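Local structure of GH127 beta-L-arabinofuranoside (Geobacillus stearothermophilus, 4QK0) at residues Asp353-Glu361 with Gly484-Arg492; Asn462-Arg470 with Glu525-Pro533. The protein probably hydrolyses terminal beta-L-arabinofuranosyl residues from arabinose-containing sugars, as a glycoside hydrolase of family GH127. One frame throughout, in Å; residues are numbered along the deposited sequence.

Interaction 1. Residues Asp353-Glu361 with Gly484-Arg492; sequences DGKYADVME and GLRIPGWCR
Helix 354-361 runs at 51° to strand 484-486, their axes 9.8 Å apart at closest; G354 faces R486 and D358 faces P488. The backbone of G354 lies close against R486, its O 3.9 Å from R486 CD, and the same CD rests 3.4 Å from A357 CB; the small methyl lets the arginine lie against the helix. With CG anti to the backbone N (chi1 174°) and a bend at chi3, R486 brings its guanidinium between two acids one helical turn apart. NH1 meets D358 OD1 nearly along the C-O axis at 2.7 Å. E361, long and extended, is gripped end-on: NH1 reaches OE1, and NH2 lies 2.8 Å from OE2, both nitrogens standing above a carboxylate plane turned steeply against the guanidinium; OE2 is also hydrogen-bonded to Y463 OH. This salt-bridge network joins the helical GH127 catalytic domain to the middle domain, and R486 NE is held in turn by the carbonyl of H439. A type I turn from P488 to C491 carries further donors to the helix. G489 N points almost straight at D358 OD1 (3.1 Å, 172°), and because a side chain at G489 would run into OD2, glycine suits the place. W490 NE1 reaches E361 OE1 at 3.1 Å, on the face opposite R486 NH1, while a water links D358 OD2 to I487 O.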
# COMPACT_ATOMS: atom_id res chain seq x y z
N ASP A 353 -1.52 -9.12 35.94
CA ASP A 353 -1.52 -10.19 34.95
C ASP A 353 -0.21 -10.10 34.14
O ASP A 353 0.09 -9.07 33.49
CB ASP A 353 -2.76 -10.06 34.08
CG ASP A 353 -2.96 -11.23 33.17
OD1 ASP A 353 -1.97 -11.88 32.69
OD2 ASP A 353 -4.14 -11.51 32.93
N GLY A 354 0.56 -11.16 34.19
CA GLY A 354 1.78 -11.28 33.43
C GLY A 354 1.62 -10.94 31.94
O GLY A 354 2.56 -10.44 31.35
N LYS A 355 0.45 -11.13 31.35
CA LYS A 355 0.28 -10.80 29.92
C LYS A 355 0.49 -9.34 29.63
O LYS A 355 0.92 -9.00 28.55
CB LYS A 355 -1.06 -11.29 29.40
CG LYS A 355 -2.24 -10.37 29.73
CD LYS A 355 -3.63 -11.09 29.61
CE LYS A 355 -4.75 -10.30 30.27
NZ LYS A 355 -6.01 -10.28 29.55
N TYR A 356 0.28 -8.47 30.61
CA TYR A 356 0.51 -7.04 30.45
C TYR A 356 2.00 -6.77 30.41
O TYR A 356 2.50 -5.96 29.60
CB TYR A 356 -0.13 -6.20 31.58
CG TYR A 356 -1.65 -6.41 31.72
CD1 TYR A 356 -2.47 -6.50 30.61
CD2 TYR A 356 -2.26 -6.48 32.96
CE1 TYR A 356 -3.83 -6.68 30.73
CE2 TYR A 356 -3.63 -6.67 33.08
CZ TYR A 356 -4.40 -6.79 31.97
OH TYR A 356 -5.76 -6.95 32.07
N ALA A 357 2.72 -7.42 31.31
CA ALA A 357 4.13 -7.18 31.38
C ALA A 357 4.83 -7.85 30.19
O ALA A 357 5.89 -7.42 29.80
CB ALA A 357 4.70 -7.65 32.72
N ASP A 358 4.24 -8.91 29.67
CA ASP A 358 4.75 -9.62 28.50
C ASP A 358 4.75 -8.69 27.32
O ASP A 358 5.78 -8.56 26.65
CB ASP A 358 3.93 -10.87 28.19
CG ASP A 358 4.19 -12.00 29.18
OD1 ASP A 358 5.23 -12.01 29.95
OD2 ASP A 358 3.37 -12.94 29.16
N VAL A 359 3.68 -7.94 27.15
CA VAL A 359 3.60 -6.91 26.12
C VAL A 359 4.56 -5.77 26.36
O VAL A 359 5.24 -5.28 25.41
CB VAL A 359 2.18 -6.42 25.95
CG1 VAL A 359 2.09 -5.26 25.00
CG2 VAL A 359 1.35 -7.54 25.37
N MSE A 360 4.61 -5.29 27.59
CA MSE A 360 5.52 -4.23 27.93
C MSE A 360 6.90 -4.64 27.48
O MSE A 360 7.63 -3.83 26.90
CB MSE A 360 5.49 -4.06 29.47
CG MSE A 360 6.45 -3.01 29.95
SE MSE A 360 6.53 -2.81 31.92
CE MSE A 360 4.84 -2.10 32.03
N GLU A 361 7.30 -5.88 27.81
CA GLU A 361 8.64 -6.36 27.52
C GLU A 361 8.84 -6.48 26.02
O GLU A 361 9.88 -6.07 25.48
CB GLU A 361 8.85 -7.69 28.21
CG GLU A 361 10.08 -8.46 27.82
CD GLU A 361 10.23 -9.74 28.60
OE1 GLU A 361 9.48 -10.71 28.29
OE2 GLU A 361 11.13 -9.81 29.51
N GLY A 484 6.44 -11.30 44.11
CA GLY A 484 5.68 -11.72 42.90
C GLY A 484 6.59 -11.70 41.68
O GLY A 484 7.10 -10.66 41.33
N LEU A 485 6.86 -12.85 41.10
CA LEU A 485 7.79 -12.95 39.97
C LEU A 485 7.09 -13.30 38.64
O LEU A 485 6.47 -14.33 38.57
CB LEU A 485 8.84 -14.01 40.27
CG LEU A 485 9.51 -13.83 41.64
CD1 LEU A 485 10.47 -14.97 41.89
CD2 LEU A 485 10.26 -12.55 41.75
N ARG A 486 7.19 -12.44 37.63
CA ARG A 486 6.56 -12.73 36.35
C ARG A 486 7.20 -13.94 35.70
O ARG A 486 8.41 -14.07 35.62
CB ARG A 486 6.66 -11.58 35.36
CG ARG A 486 6.13 -11.97 33.96
CD ARG A 486 6.04 -10.79 33.04
NE ARG A 486 7.36 -10.25 32.80
CZ ARG A 486 8.12 -10.47 31.72
NH1 ARG A 486 7.71 -11.24 30.70
NH2 ARG A 486 9.30 -9.91 31.69
N ILE A 487 6.35 -14.86 35.28
CA ILE A 487 6.81 -15.99 34.50
C ILE A 487 6.52 -15.62 33.02
O ILE A 487 5.34 -15.56 32.62
CB ILE A 487 6.11 -17.29 34.92
CG1 ILE A 487 6.24 -17.52 36.43
CG2 ILE A 487 6.71 -18.48 34.18
CD1 ILE A 487 7.67 -17.49 36.97
N PRO A 488 7.57 -15.30 32.24
CA PRO A 488 7.32 -14.72 30.89
C PRO A 488 6.54 -15.65 30.01
O PRO A 488 6.78 -16.87 30.00
CB PRO A 488 8.71 -14.54 30.32
CG PRO A 488 9.58 -14.38 31.55
CD PRO A 488 9.01 -15.37 32.51
N GLY A 489 5.50 -15.09 29.41
CA GLY A 489 4.61 -15.85 28.53
C GLY A 489 5.36 -16.52 27.39
O GLY A 489 4.89 -17.51 26.89
N TRP A 490 6.52 -16.01 26.98
CA TRP A 490 7.31 -16.67 25.90
C TRP A 490 8.01 -17.94 26.39
O TRP A 490 8.46 -18.76 25.59
CB TRP A 490 8.32 -15.71 25.26
CG TRP A 490 9.29 -15.07 26.21
CD1 TRP A 490 9.25 -13.82 26.67
CD2 TRP A 490 10.46 -15.68 26.82
NE1 TRP A 490 10.32 -13.58 27.52
CE2 TRP A 490 11.05 -14.73 27.63
CE3 TRP A 490 11.01 -16.97 26.76
CZ2 TRP A 490 12.19 -14.99 28.39
CZ3 TRP A 490 12.13 -17.24 27.50
CH2 TRP A 490 12.71 -16.25 28.32
N CYS A 491 8.07 -18.12 27.70
CA CYS A 491 8.89 -19.16 28.29
C CYS A 491 8.10 -20.45 28.49
O CYS A 491 6.98 -20.38 28.88
CB CYS A 491 9.36 -18.66 29.65
SG CYS A 491 10.41 -19.82 30.47
N ARG A 492 8.70 -21.61 28.28
CA ARG A 492 8.11 -22.90 28.70
C ARG A 492 9.05 -23.35 29.81
O ARG A 492 10.28 -23.21 29.67
CB ARG A 492 8.21 -24.03 27.65
CG ARG A 492 7.97 -23.77 26.18
CD ARG A 492 9.04 -24.47 25.31
NE ARG A 492 8.89 -24.19 23.87
CZ ARG A 492 8.16 -24.90 23.00
NH1 ARG A 492 7.50 -26.00 23.38
NH2 ARG A 492 8.09 -24.51 21.71
O HOH W 1 3.44 -13.92 32.13

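Interaction 2. Residues Asn462-Arg470 with Glu525-Pro533; sequences NYPWDGTVR and EVKLYFPMP
An antiparallel strand pair in the all-beta middle domain brings 468-470 alongside 525-529, adjacent strands of a larger antiparallel sheet, and the loops at one end of the pair stay in contact beyond it. V469 and L528 form the hydrogen-bonded pair: V469 N donates to L528 O at 2.8 Å, and L528 N returns a nearly straight bond (177°) to V469 O. F530 N extends the ladder to G467 O at 2.9 Å, approaching from above the carbonyl plane. Any side chain on G467 would strike F530 O, so glycine lets the backbones close up here. D466 OD2 shapes the approach by accepting from T468 N, an Asx turn.

On the buried face V469 CB lies 4.0 Å from L528 CB. Apolar residues suit it, since both present only hydrocarbon there. Beyond the strands, selenomethionine M532 has CG anti to its carbonyl carbon (chi1 -73°), and the extended chain from there carries CE to 3.7 Å from Y463 CE2 and 3.2 Å from P464 O. Y463 precedes a cis peptide bond to P464, and its hydroxyl is bound to E361.

T468, R470, K527 and Y529 lie on the other face. T468 CG2 touches K527 NZ at 3.6 Å. At the strand end E525 OE2 lies 3.5 Å from R470 NE, a long salt bridge to a poorly ordered arginine that also pairs weakly with E460. An alanine in place of E525 would remove this carboxylate and would probably leave R470 without a charge partner on strand 525-529, freer to turn. The short, straight backbone bonds of V469 and L528 set the register, whereas the long ion pair probably adds little rigidity but may offset the like charges of R470 and K527.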
# COMPACT_ATOMS: atom_id res chain seq x y z
N ASN A 462 22.19 -11.92 32.94
CA ASN A 462 22.60 -11.47 31.58
C ASN A 462 21.41 -11.39 30.61
O ASN A 462 21.61 -11.27 29.41
CB ASN A 462 23.66 -12.38 30.96
CG ASN A 462 24.93 -12.47 31.80
OD1 ASN A 462 25.49 -13.56 31.95
ND2 ASN A 462 25.37 -11.35 32.36
N TYR A 463 20.19 -11.46 31.14
CA TYR A 463 18.99 -11.20 30.37
C TYR A 463 19.19 -9.88 29.65
O TYR A 463 19.71 -8.92 30.23
CB TYR A 463 17.84 -11.11 31.32
CG TYR A 463 16.42 -11.37 30.81
CD1 TYR A 463 15.66 -10.36 30.25
CD2 TYR A 463 15.79 -12.58 31.09
CE1 TYR A 463 14.35 -10.59 29.91
CE2 TYR A 463 14.47 -12.79 30.76
CZ TYR A 463 13.76 -11.81 30.18
OH TYR A 463 12.45 -12.05 29.83
N PRO A 464 18.77 -9.80 28.36
CA PRO A 464 17.95 -10.77 27.66
C PRO A 464 18.68 -11.87 26.95
O PRO A 464 18.02 -12.70 26.30
CB PRO A 464 17.23 -9.91 26.64
CG PRO A 464 18.22 -8.88 26.30
CD PRO A 464 18.94 -8.58 27.59
N TRP A 465 20.00 -11.93 27.07
CA TRP A 465 20.80 -12.93 26.31
C TRP A 465 20.76 -14.30 26.93
O TRP A 465 21.08 -15.29 26.27
CB TRP A 465 22.26 -12.47 26.12
CG TRP A 465 22.29 -11.10 25.59
CD1 TRP A 465 22.88 -10.04 26.15
CD2 TRP A 465 21.68 -10.65 24.39
NE1 TRP A 465 22.65 -8.93 25.40
CE2 TRP A 465 21.93 -9.28 24.30
CE3 TRP A 465 20.96 -11.28 23.38
CZ2 TRP A 465 21.49 -8.51 23.23
CZ3 TRP A 465 20.48 -10.50 22.31
CH2 TRP A 465 20.75 -9.13 22.26
N ASP A 466 20.36 -14.35 28.20
CA ASP A 466 20.33 -15.61 28.94
C ASP A 466 19.19 -15.56 29.97
O ASP A 466 18.87 -14.48 30.49
CB ASP A 466 21.71 -15.78 29.60
CG ASP A 466 21.74 -16.89 30.59
OD1 ASP A 466 21.80 -18.05 30.15
OD2 ASP A 466 21.66 -16.59 31.80
N GLY A 467 18.62 -16.72 30.26
CA GLY A 467 17.45 -16.78 31.11
C GLY A 467 17.65 -17.07 32.60
O GLY A 467 16.68 -17.31 33.33
N THR A 468 18.90 -17.05 33.05
CA THR A 468 19.23 -17.29 34.46
C THR A 468 19.25 -15.95 35.21
O THR A 468 19.93 -14.98 34.81
CB THR A 468 20.56 -18.03 34.61
OG1 THR A 468 20.41 -19.37 34.10
CG2 THR A 468 20.97 -18.12 36.08
N VAL A 469 18.45 -15.90 36.26
CA VAL A 469 18.35 -14.72 37.11
C VAL A 469 18.59 -15.07 38.57
O VAL A 469 18.00 -16.02 39.12
CB VAL A 469 16.96 -14.06 37.03
CG1 VAL A 469 16.94 -12.78 37.84
CG2 VAL A 469 16.57 -13.76 35.58
N ARG A 470 19.47 -14.30 39.21
CA ARG A 470 19.78 -14.48 40.63
C ARG A 470 19.28 -13.27 41.41
O ARG A 470 19.70 -12.15 41.17
CB ARG A 470 21.28 -14.64 40.76
CG ARG A 470 21.67 -15.08 42.13
CD ARG A 470 23.19 -14.90 42.44
NE ARG A 470 23.85 -16.16 42.18
CZ ARG A 470 25.16 -16.33 42.02
NH1 ARG A 470 26.02 -15.31 42.09
NH2 ARG A 470 25.62 -17.55 41.78
N GLU A 525 18.58 -16.23 48.72
CA GLU A 525 18.83 -16.24 47.28
C GLU A 525 17.78 -17.04 46.50
O GLU A 525 17.50 -18.20 46.81
CB GLU A 525 20.20 -16.80 47.01
CG GLU A 525 20.65 -16.46 45.61
CD GLU A 525 22.03 -17.04 45.31
OE1 GLU A 525 23.00 -16.47 45.81
OE2 GLU A 525 22.12 -18.04 44.56
N VAL A 526 17.16 -16.37 45.55
CA VAL A 526 16.21 -16.99 44.64
C VAL A 526 16.89 -17.06 43.28
O VAL A 526 17.36 -16.05 42.78
CB VAL A 526 14.93 -16.16 44.50
CG1 VAL A 526 13.93 -16.84 43.56
CG2 VAL A 526 14.29 -15.92 45.85
N LYS A 527 16.96 -18.28 42.73
CA LYS A 527 17.44 -18.50 41.36
C LYS A 527 16.30 -18.86 40.43
O LYS A 527 15.52 -19.81 40.70
CB LYS A 527 18.60 -19.50 41.19
CG LYS A 527 19.92 -18.76 41.27
CD LYS A 527 21.12 -19.67 41.38
CE LYS A 527 21.48 -20.26 40.03
NZ LYS A 527 22.31 -19.33 39.23
N LEU A 528 16.20 -18.08 39.35
CA LEU A 528 15.21 -18.32 38.31
C LEU A 528 15.92 -18.78 37.07
O LEU A 528 16.95 -18.22 36.71
CB LEU A 528 14.48 -17.05 37.98
CG LEU A 528 13.80 -16.28 39.10
CD1 LEU A 528 13.18 -15.01 38.58
CD2 LEU A 528 12.72 -17.14 39.68
N TYR A 529 15.36 -19.79 36.42
CA TYR A 529 15.89 -20.29 35.16
C TYR A 529 14.76 -20.37 34.14
O TYR A 529 13.77 -21.10 34.33
CB TYR A 529 16.55 -21.66 35.33
CG TYR A 529 16.87 -22.30 33.99
CD1 TYR A 529 17.70 -21.64 33.07
CD2 TYR A 529 16.34 -23.56 33.63
CE1 TYR A 529 17.99 -22.22 31.85
CE2 TYR A 529 16.63 -24.13 32.40
CZ TYR A 529 17.45 -23.46 31.52
OH TYR A 529 17.73 -24.01 30.29
N PHE A 530 14.88 -19.53 33.10
CA PHE A 530 13.94 -19.47 32.01
C PHE A 530 14.66 -20.01 30.78
O PHE A 530 15.47 -19.30 30.19
CB PHE A 530 13.50 -18.03 31.75
CG PHE A 530 12.85 -17.35 32.94
CD1 PHE A 530 11.72 -17.90 33.56
CD2 PHE A 530 13.32 -16.14 33.40
CE1 PHE A 530 11.11 -17.28 34.64
CE2 PHE A 530 12.72 -15.51 34.49
CZ PHE A 530 11.60 -16.09 35.11
N PRO A 531 14.37 -21.24 30.38
CA PRO A 531 14.95 -21.70 29.10
C PRO A 531 14.65 -20.78 27.88
O PRO A 531 13.52 -20.32 27.73
CB PRO A 531 14.31 -23.07 28.89
CG PRO A 531 13.64 -23.44 30.17
CD PRO A 531 13.36 -22.16 30.91
N MSE A 532 15.69 -20.48 27.09
CA MSE A 532 15.59 -19.62 25.88
C MSE A 532 15.96 -20.41 24.61
O MSE A 532 16.97 -20.12 23.98
CB MSE A 532 16.54 -18.40 26.00
CG MSE A 532 16.05 -17.38 26.97
SE MSE A 532 17.06 -15.77 26.72
CE MSE A 532 16.14 -14.67 28.03
N PRO A 533 15.15 -21.40 24.23
CA PRO A 533 15.35 -22.00 22.93
C PRO A 533 14.99 -21.07 21.79
O PRO A 533 14.26 -20.07 22.00
CB PRO A 533 14.32 -23.14 22.92
CG PRO A 533 13.22 -22.67 23.79
CD PRO A 533 13.93 -21.90 24.89

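Interactions 1 and 2 have centres 14 Å apart and meet directly through E361 and Y463. Y463 OH lies 2.6 Å from E361 OE2, probably hydrogen-bonded, which gives the carboxylate that R486 clasps a further partner from the neighbouring segment. W490 packs beside the same hydroxyl, its CZ2 3.3 Å from Y463 OH, and its CZ3 lies 3.4 Å from P531 O. P488 also touches F530, so the turn after strand 479-486 is sandwiched between the helix of 353-361 and the loops of 462-470 and 525-533. Strands 468-475 and 479-486 are consecutive in the chain yet belong to different sheets, so the two contacts link strands of both sheets to helix 354-365 of the catalytic domain.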